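Side-chain contacts in imidazolonepropionase (Unidentified, PDB 2Q09), which catalyses the hydrolytic opening of the imidazolone ring of imidazolone-5-propanoate to N-formimidoyl-glutamate, the third step of histidine degradation: residues 15-20 and 345-350; 350-355 and 364-369; 7-12 and 373-378. One frame throughout, in Å; residues are numbered along the deposited sequence.

Interaction 1: residues 15-20 and 345-350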
# COMPACT_ATOMS: atom_id res chain seq x y z
N ALA A 15 14.17 -8.05 -14.64
CA ALA A 15 14.68 -7.20 -13.57
C ALA A 15 14.03 -7.97 -12.42
O ALA A 15 12.92 -7.66 -12.01
CB ALA A 15 14.09 -5.79 -13.65
N THR A 16 14.73 -8.99 -11.94
CA THR A 16 14.20 -9.87 -10.91
C THR A 16 13.92 -9.23 -9.57
O THR A 16 13.05 -9.71 -8.83
CB THR A 16 15.13 -11.08 -10.66
OG1 THR A 16 16.37 -10.62 -10.10
CG2 THR A 16 15.42 -11.80 -11.99
N LEU A 17 14.64 -8.16 -9.25
CA LEU A 17 14.47 -7.52 -7.95
C LEU A 17 14.70 -8.56 -6.85
O LEU A 17 14.11 -8.48 -5.76
CB LEU A 17 13.07 -6.89 -7.82
CG LEU A 17 12.85 -5.42 -8.21
CD1 LEU A 17 13.69 -4.52 -7.31
CD2 LEU A 17 13.24 -5.20 -9.69
N ARG A 18 15.55 -9.54 -7.13
CA ARG A 18 15.86 -10.58 -6.15
C ARG A 18 16.58 -9.97 -4.95
O ARG A 18 17.46 -9.13 -5.10
CB ARG A 18 16.75 -11.67 -6.76
CG ARG A 18 16.05 -12.59 -7.75
CD ARG A 18 16.99 -13.70 -8.20
NE ARG A 18 17.40 -14.54 -7.08
CZ ARG A 18 18.35 -15.46 -7.13
NH1 ARG A 18 19.02 -15.66 -8.25
NH2 ARG A 18 18.65 -16.17 -6.05
N SER A 19 16.21 -10.41 -3.75
CA SER A 19 16.81 -9.90 -2.52
C SER A 19 18.31 -10.16 -2.41
O SER A 19 19.02 -9.45 -1.71
CB SER A 19 16.11 -10.51 -1.30
OG SER A 19 16.21 -11.93 -1.34
N ASP A 20 18.80 -11.18 -3.11
CA ASP A 20 20.21 -11.52 -3.04
C ASP A 20 21.01 -10.98 -4.22
O ASP A 20 22.21 -11.27 -4.34
CB ASP A 20 20.37 -13.03 -2.95
CG ASP A 20 20.01 -13.73 -4.25
OD1 ASP A 20 19.11 -13.25 -4.97
OD2 ASP A 20 20.63 -14.77 -4.55
N GLU A 345 15.91 2.14 -5.06
CA GLU A 345 15.30 2.00 -3.74
C GLU A 345 13.78 2.12 -3.89
O GLU A 345 13.01 1.43 -3.22
CB GLU A 345 15.81 3.08 -2.77
CG GLU A 345 17.28 2.94 -2.38
CD GLU A 345 17.76 4.10 -1.50
OE1 GLU A 345 17.50 5.27 -1.85
OE2 GLU A 345 18.39 3.83 -0.47
N ALA A 346 13.35 3.00 -4.79
CA ALA A 346 11.92 3.19 -5.02
C ALA A 346 11.30 1.93 -5.62
O ALA A 346 10.22 1.52 -5.22
CB ALA A 346 11.70 4.39 -5.96
N MSE A 347 12.00 1.31 -6.57
CA MSE A 347 11.50 0.09 -7.20
C MSE A 347 11.40 -1.04 -6.18
O MSE A 347 10.39 -1.75 -6.11
CB MSE A 347 12.40 -0.31 -8.38
CG MSE A 347 11.89 -1.50 -9.17
SE MSE A 347 10.11 -1.18 -9.90
CE MSE A 347 9.99 -2.79 -11.01
N ALA A 348 12.43 -1.21 -5.37
CA ALA A 348 12.39 -2.24 -4.34
C ALA A 348 11.27 -1.86 -3.37
O ALA A 348 10.62 -2.72 -2.78
CB ALA A 348 13.71 -2.32 -3.60
N GLY A 349 11.05 -0.55 -3.24
CA GLY A 349 10.02 -0.05 -2.35
C GLY A 349 8.61 -0.43 -2.77
O GLY A 349 7.71 -0.49 -1.92
N VAL A 350 8.38 -0.68 -4.06
CA VAL A 350 7.05 -1.06 -4.52
C VAL A 350 6.98 -2.52 -4.96
O VAL A 350 6.00 -2.95 -5.57
CB VAL A 350 6.57 -0.16 -5.69
CG1 VAL A 350 6.56 1.30 -5.23
CG2 VAL A 350 7.48 -0.33 -6.91

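Interaction 2: residues 350-355 and 364-369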
# COMPACT_ATOMS: atom_id res chain seq x y z
N VAL A 350 8.38 -0.68 -4.06
CA VAL A 350 7.05 -1.06 -4.52
C VAL A 350 6.98 -2.52 -4.96
O VAL A 350 6.00 -2.95 -5.57
CB VAL A 350 6.57 -0.16 -5.69
CG1 VAL A 350 6.56 1.30 -5.23
CG2 VAL A 350 7.48 -0.33 -6.91
N THR A 351 8.03 -3.28 -4.66
CA THR A 351 8.04 -4.70 -4.98
C THR A 351 8.40 -5.49 -3.74
O THR A 351 7.53 -5.78 -2.91
CB THR A 351 9.05 -5.04 -6.12
OG1 THR A 351 10.35 -4.53 -5.80
CG2 THR A 351 8.56 -4.44 -7.45
N ARG A 352 9.68 -5.82 -3.61
CA ARG A 352 10.22 -6.58 -2.49
C ARG A 352 9.77 -6.10 -1.11
O ARG A 352 9.21 -6.86 -0.32
CB ARG A 352 11.75 -6.54 -2.57
CG ARG A 352 12.46 -7.70 -1.93
CD ARG A 352 13.85 -7.89 -2.52
NE ARG A 352 14.79 -6.84 -2.12
CZ ARG A 352 15.49 -6.12 -2.98
NH1 ARG A 352 15.37 -6.32 -4.29
NH2 ARG A 352 16.34 -5.20 -2.54
N HIS A 353 10.02 -4.83 -0.82
CA HIS A 353 9.68 -4.26 0.47
C HIS A 353 8.18 -4.07 0.67
O HIS A 353 7.68 -4.22 1.78
CB HIS A 353 10.45 -2.95 0.65
CG HIS A 353 11.93 -3.13 0.51
ND1 HIS A 353 12.76 -2.15 0.02
CD2 HIS A 353 12.72 -4.21 0.76
CE1 HIS A 353 14.00 -2.61 -0.02
NE2 HIS A 353 14.00 -3.85 0.42
N ALA A 354 7.47 -3.74 -0.41
CA ALA A 354 6.02 -3.57 -0.33
C ALA A 354 5.39 -4.92 -0.02
O ALA A 354 4.44 -5.01 0.76
CB ALA A 354 5.47 -3.03 -1.65
N ALA A 355 5.92 -5.97 -0.64
CA ALA A 355 5.40 -7.32 -0.41
C ALA A 355 5.55 -7.67 1.07
O ALA A 355 4.61 -8.18 1.69
CB ALA A 355 6.16 -8.33 -1.27
N LEU A 364 5.33 -12.80 -3.19
CA LEU A 364 5.36 -11.74 -4.21
C LEU A 364 6.54 -10.79 -4.12
O LEU A 364 7.30 -10.80 -3.15
CB LEU A 364 4.08 -10.91 -4.08
CG LEU A 364 2.73 -11.61 -4.27
CD1 LEU A 364 1.61 -10.78 -3.67
CD2 LEU A 364 2.51 -11.83 -5.75
N GLY A 365 6.70 -9.97 -5.16
CA GLY A 365 7.76 -8.98 -5.16
C GLY A 365 9.07 -9.31 -5.84
O GLY A 365 9.92 -8.42 -5.96
N GLN A 366 9.26 -10.56 -6.26
CA GLN A 366 10.50 -10.95 -6.92
C GLN A 366 10.24 -11.96 -8.03
O GLN A 366 9.28 -12.73 -7.96
CB GLN A 366 11.46 -11.59 -5.91
CG GLN A 366 11.76 -10.74 -4.69
CD GLN A 366 12.65 -11.47 -3.70
OE1 GLN A 366 13.76 -11.90 -4.05
NE2 GLN A 366 12.17 -11.63 -2.48
N LEU A 367 11.08 -11.95 -9.05
CA LEU A 367 10.94 -12.90 -10.15
C LEU A 367 11.81 -14.10 -9.79
O LEU A 367 12.95 -14.23 -10.26
CB LEU A 367 11.38 -12.28 -11.48
CG LEU A 367 10.63 -11.04 -11.99
CD1 LEU A 367 11.06 -10.75 -13.42
CD2 LEU A 367 9.12 -11.27 -11.95
N ARG A 368 11.27 -14.95 -8.93
CA ARG A 368 11.96 -16.16 -8.50
C ARG A 368 11.07 -17.37 -8.72
O ARG A 368 9.85 -17.29 -8.59
CB ARG A 368 12.26 -16.13 -7.01
CG ARG A 368 13.19 -15.08 -6.51
CD ARG A 368 13.57 -15.48 -5.10
NE ARG A 368 14.46 -14.53 -4.45
CZ ARG A 368 15.44 -14.89 -3.63
NH1 ARG A 368 15.65 -16.17 -3.38
NH2 ARG A 368 16.20 -13.97 -3.06
N VAL A 369 11.69 -18.51 -9.02
CA VAL A 369 10.94 -19.74 -9.21
C VAL A 369 10.24 -20.07 -7.90
O VAL A 369 10.83 -19.96 -6.83
CB VAL A 369 11.88 -20.89 -9.61
CG1 VAL A 369 11.25 -22.24 -9.26
CG2 VAL A 369 12.16 -20.82 -11.10

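Interaction 3: residues 7-12 and 373-378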
# COMPACT_ATOMS: atom_id res chain seq x y z
N ARG A 7 2.18 -21.85 -19.79
CA ARG A 7 2.47 -20.62 -20.51
C ARG A 7 3.94 -20.26 -20.43
O ARG A 7 4.59 -20.50 -19.42
CB ARG A 7 1.60 -19.49 -19.93
CG ARG A 7 0.21 -19.97 -19.49
CD ARG A 7 -0.70 -18.83 -19.05
NE ARG A 7 -2.06 -19.29 -18.78
CZ ARG A 7 -2.40 -20.07 -17.75
NH1 ARG A 7 -1.49 -20.46 -16.89
NH2 ARG A 7 -3.66 -20.45 -17.60
N VAL A 8 4.47 -19.68 -21.50
CA VAL A 8 5.87 -19.29 -21.53
C VAL A 8 6.10 -17.97 -22.25
O VAL A 8 5.56 -17.73 -23.34
CB VAL A 8 6.76 -20.37 -22.22
CG1 VAL A 8 8.19 -19.85 -22.38
CG2 VAL A 8 6.76 -21.64 -21.40
N TRP A 9 6.88 -17.11 -21.62
CA TRP A 9 7.23 -15.81 -22.17
C TRP A 9 8.69 -15.90 -22.61
O TRP A 9 9.59 -16.03 -21.78
CB TRP A 9 7.06 -14.71 -21.11
CG TRP A 9 5.65 -14.30 -20.94
CD1 TRP A 9 5.05 -13.20 -21.48
CD2 TRP A 9 4.63 -15.01 -20.23
NE1 TRP A 9 3.71 -13.19 -21.16
CE2 TRP A 9 3.43 -14.29 -20.40
CE3 TRP A 9 4.61 -16.19 -19.48
CZ2 TRP A 9 2.22 -14.71 -19.84
CZ3 TRP A 9 3.40 -16.61 -18.92
CH2 TRP A 9 2.23 -15.87 -19.11
N LEU A 10 8.92 -15.86 -23.91
CA LEU A 10 10.27 -15.96 -24.44
C LEU A 10 10.94 -14.60 -24.59
O LEU A 10 10.28 -13.58 -24.79
CB LEU A 10 10.26 -16.66 -25.81
CG LEU A 10 9.84 -18.13 -25.85
CD1 LEU A 10 9.70 -18.57 -27.30
CD2 LEU A 10 10.87 -18.99 -25.13
N ASN A 11 12.27 -14.62 -24.51
CA ASN A 11 13.09 -13.43 -24.66
C ASN A 11 12.68 -12.23 -23.80
O ASN A 11 12.42 -11.15 -24.32
CB ASN A 11 13.14 -13.01 -26.13
CG ASN A 11 13.74 -14.09 -27.01
OD1 ASN A 11 14.84 -14.57 -26.75
ND2 ASN A 11 13.03 -14.46 -28.07
N VAL A 12 12.62 -12.43 -22.49
CA VAL A 12 12.31 -11.34 -21.58
C VAL A 12 13.61 -10.94 -20.88
O VAL A 12 14.42 -11.81 -20.56
CB VAL A 12 11.28 -11.74 -20.50
CG1 VAL A 12 9.92 -11.97 -21.13
CG2 VAL A 12 11.76 -12.97 -19.76
N ALA A 373 3.06 -15.80 -10.06
CA ALA A 373 3.35 -15.23 -11.37
C ALA A 373 2.68 -13.88 -11.60
O ALA A 373 1.77 -13.76 -12.43
CB ALA A 373 2.95 -16.21 -12.47
N ASP A 374 3.13 -12.87 -10.85
CA ASP A 374 2.61 -11.51 -10.97
C ASP A 374 3.77 -10.71 -11.54
O ASP A 374 4.68 -10.31 -10.81
CB ASP A 374 2.22 -10.96 -9.59
CG ASP A 374 0.92 -11.55 -9.07
OD1 ASP A 374 0.44 -12.54 -9.66
OD2 ASP A 374 0.39 -11.02 -8.07
N PHE A 375 3.75 -10.49 -12.85
CA PHE A 375 4.83 -9.74 -13.47
C PHE A 375 4.35 -8.84 -14.59
O PHE A 375 3.20 -8.95 -15.05
CB PHE A 375 5.92 -10.70 -13.97
CG PHE A 375 5.44 -11.73 -14.94
CD1 PHE A 375 5.36 -11.45 -16.30
CD2 PHE A 375 5.07 -13.00 -14.50
CE1 PHE A 375 4.94 -12.42 -17.21
CE2 PHE A 375 4.65 -13.98 -15.39
CZ PHE A 375 4.58 -13.69 -16.75
N LEU A 376 5.23 -7.95 -15.03
CA LEU A 376 4.88 -6.98 -16.06
C LEU A 376 5.91 -6.91 -17.18
O LEU A 376 7.11 -6.95 -16.93
CB LEU A 376 4.77 -5.59 -15.43
CG LEU A 376 4.03 -5.47 -14.10
CD1 LEU A 376 4.28 -4.10 -13.50
CD2 LEU A 376 2.53 -5.72 -14.33
N VAL A 377 5.43 -6.77 -18.41
CA VAL A 377 6.31 -6.62 -19.56
C VAL A 377 6.13 -5.18 -20.01
O VAL A 377 5.03 -4.77 -20.39
CB VAL A 377 5.92 -7.56 -20.72
CG1 VAL A 377 6.81 -7.27 -21.93
CG2 VAL A 377 6.07 -9.01 -20.29
N TRP A 378 7.21 -4.41 -19.97
CA TRP A 378 7.15 -3.00 -20.34
C TRP A 378 7.70 -2.69 -21.72
O TRP A 378 8.40 -3.50 -22.32
CB TRP A 378 7.94 -2.16 -19.35
CG TRP A 378 7.53 -2.33 -17.92
CD1 TRP A 378 7.99 -3.27 -17.04
CD2 TRP A 378 6.63 -1.50 -17.20
NE1 TRP A 378 7.43 -3.07 -15.80
CE2 TRP A 378 6.58 -1.99 -15.87
CE3 TRP A 378 5.84 -0.39 -17.54
CZ2 TRP A 378 5.79 -1.39 -14.88
CZ3 TRP A 378 5.05 0.21 -16.56
CH2 TRP A 378 5.03 -0.30 -15.24

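Interaction 1: residues 15-20 and 345-350
Leu-17 lays its two methyl groups on one turn of helix 343-349, against Met-347 and Ala-348. Met-347 is present as selenomethionine. Its CG sits anti to the backbone N (chi1 -175°), and the chain then bends at the next bond. CG is the atom that meets the leucine: Leu-17 CD2 lies 4.0 Å from Met-347 CG, and CD1 is equally close to it. The two side chains cross at about a right angle. Leu-17 CD1 also rests on the helix backbone, 4.0 Å from Ala-348 CA. The same methyl lies 4.3 Å from Ala-348 CB, touching both atoms of the alanine.

Leu-17 has a backbone of left-handed helical type. With chi1 at -92°, off a staggered value, its methyls face the helix. Just before it, Thr-16 makes an ST turn that shapes the loop beside Leu-17, with Thr-16 OG1 accepting from Arg-18 N at 3.3 Å.

Met-347 also touches Thr-65 of strand 63-73 and Met-332 of helix 328-339. This buried apolar contact packs the loop after strand 12-14 on a late helix of the amidohydrolase TIM-barrel fold.

Interaction 2: residues 350-355 and 364-369
Gln-366, packed against the side chain of Arg-352, has a carbonyl oxygen gripped by several donors. Arg-368 NE donates to Gln-366 OE1 at 2.8 Å, from well above the carbonyl plane (50° out of it). Arg-368 NH2 adds a weak bond to the same oxygen, and Ser-19 N is a further donor. These bonds limit rotation of the amide.

The Gln-366 chain, extended beyond CG, crosses the CG and CD carbons of Arg-352 at a slant. Arg-352 CD is 4.0 Å from Gln-366 CD, and the amide and guanidinium planes are 74° apart. The arginine bends at chi3 (71°), and its NH1 bonds to Leu-17 O.

Gly-365 passes close to the helix start. Its O lies 3.5 Å from Thr-351 CB. A side chain here would run into Thr-351 O and Ala-355 CB. At these backbone angles a CB would also press on the carbonyl O of Leu-364. Ala-355 CB reaches Leu-364 O at 3.3 Å, a close van der Waals contact. Thr-351 OG1 bonds to Met-347 O, back in the preceding helix.

Leu-367 centres an inverse gamma turn. The loop after helix 352-357 thus folds back on the start of that helix before entering strand 375-378, within the TIM-barrel fold of the amidohydrolase family.

Interaction 3: residues 7-12 and 373-378
Strands 7-10 and 375-378 face each other across a gap too wide for backbone hydrogen bonds: Trp-9 CA and Phe-375 CA are 10.9 Å apart. They lie in separate layers. Strand 7-10 pairs with strands 30-35 and 57-58, while strand 375-378 is antiparallel to 63-73 and 395-400. At Asn-11 the first segment turns a corner through a G1 bulge against strand 30-35, and Val-12 then leads towards the second layer.

Trp-9, Phe-375 and Val-377 fill the space between. Phe-375 points its edge at the face of the Trp-9 six-membered ring in a T-shaped stack. The ring centroids are 5.0 Å apart and the planes stand at 86°. Phe-375 CZ is the leading atom. It sits over the centre of the six-membered ring of Trp-9, 3.7 Å from Trp-9 CE3. Phe-375 has its CG between the backbone N and the carbonyl carbon (chi1 58°), which sends the ring out across the gap. Val-377 CG2 approaches the indole obliquely, 4.5 Å from Trp-9 CD1.

Val-34 of strand 30-35 and Val-399 of strand 395-400 also touch Trp-9. With an alanine in place of Trp-9, the edge of Phe-375 would probably lose the face it points at, and a gap would open between the two layers.

Leu-32 of strand 30-35 and Val-64 of strand 63-73 also touch Phe-375. A T-shaped pair between facing strands is consistent with the small beta-sandwich domain that accompanies the TIM barrel in many amidohydrolases, built from both ends of the chain.

Overall arrangement
Interactions 1 and 2 are neighbours, with centres about 7 Å apart. They share Val-350, at the join between helices 343-349 and 352-357. Two probable hydrogen bonds tie them: Ser-19 N to Gln-366 OE1 and Leu-17 O to Arg-352 NH1, each 2.9 Å. Interaction 3 lies further out, its centre about 17 Å from that of interaction 1 and 15 Å from that of interaction 2. It meets interaction 2 where Leu-367 CD2 packs 3.8 Å from Phe-375 CB. All three lie away from the iron and the inhibitor pocket. Strand 63-73, which contacts residues of each interaction, carries the iron ligand His-72, with His-74 just beyond its end.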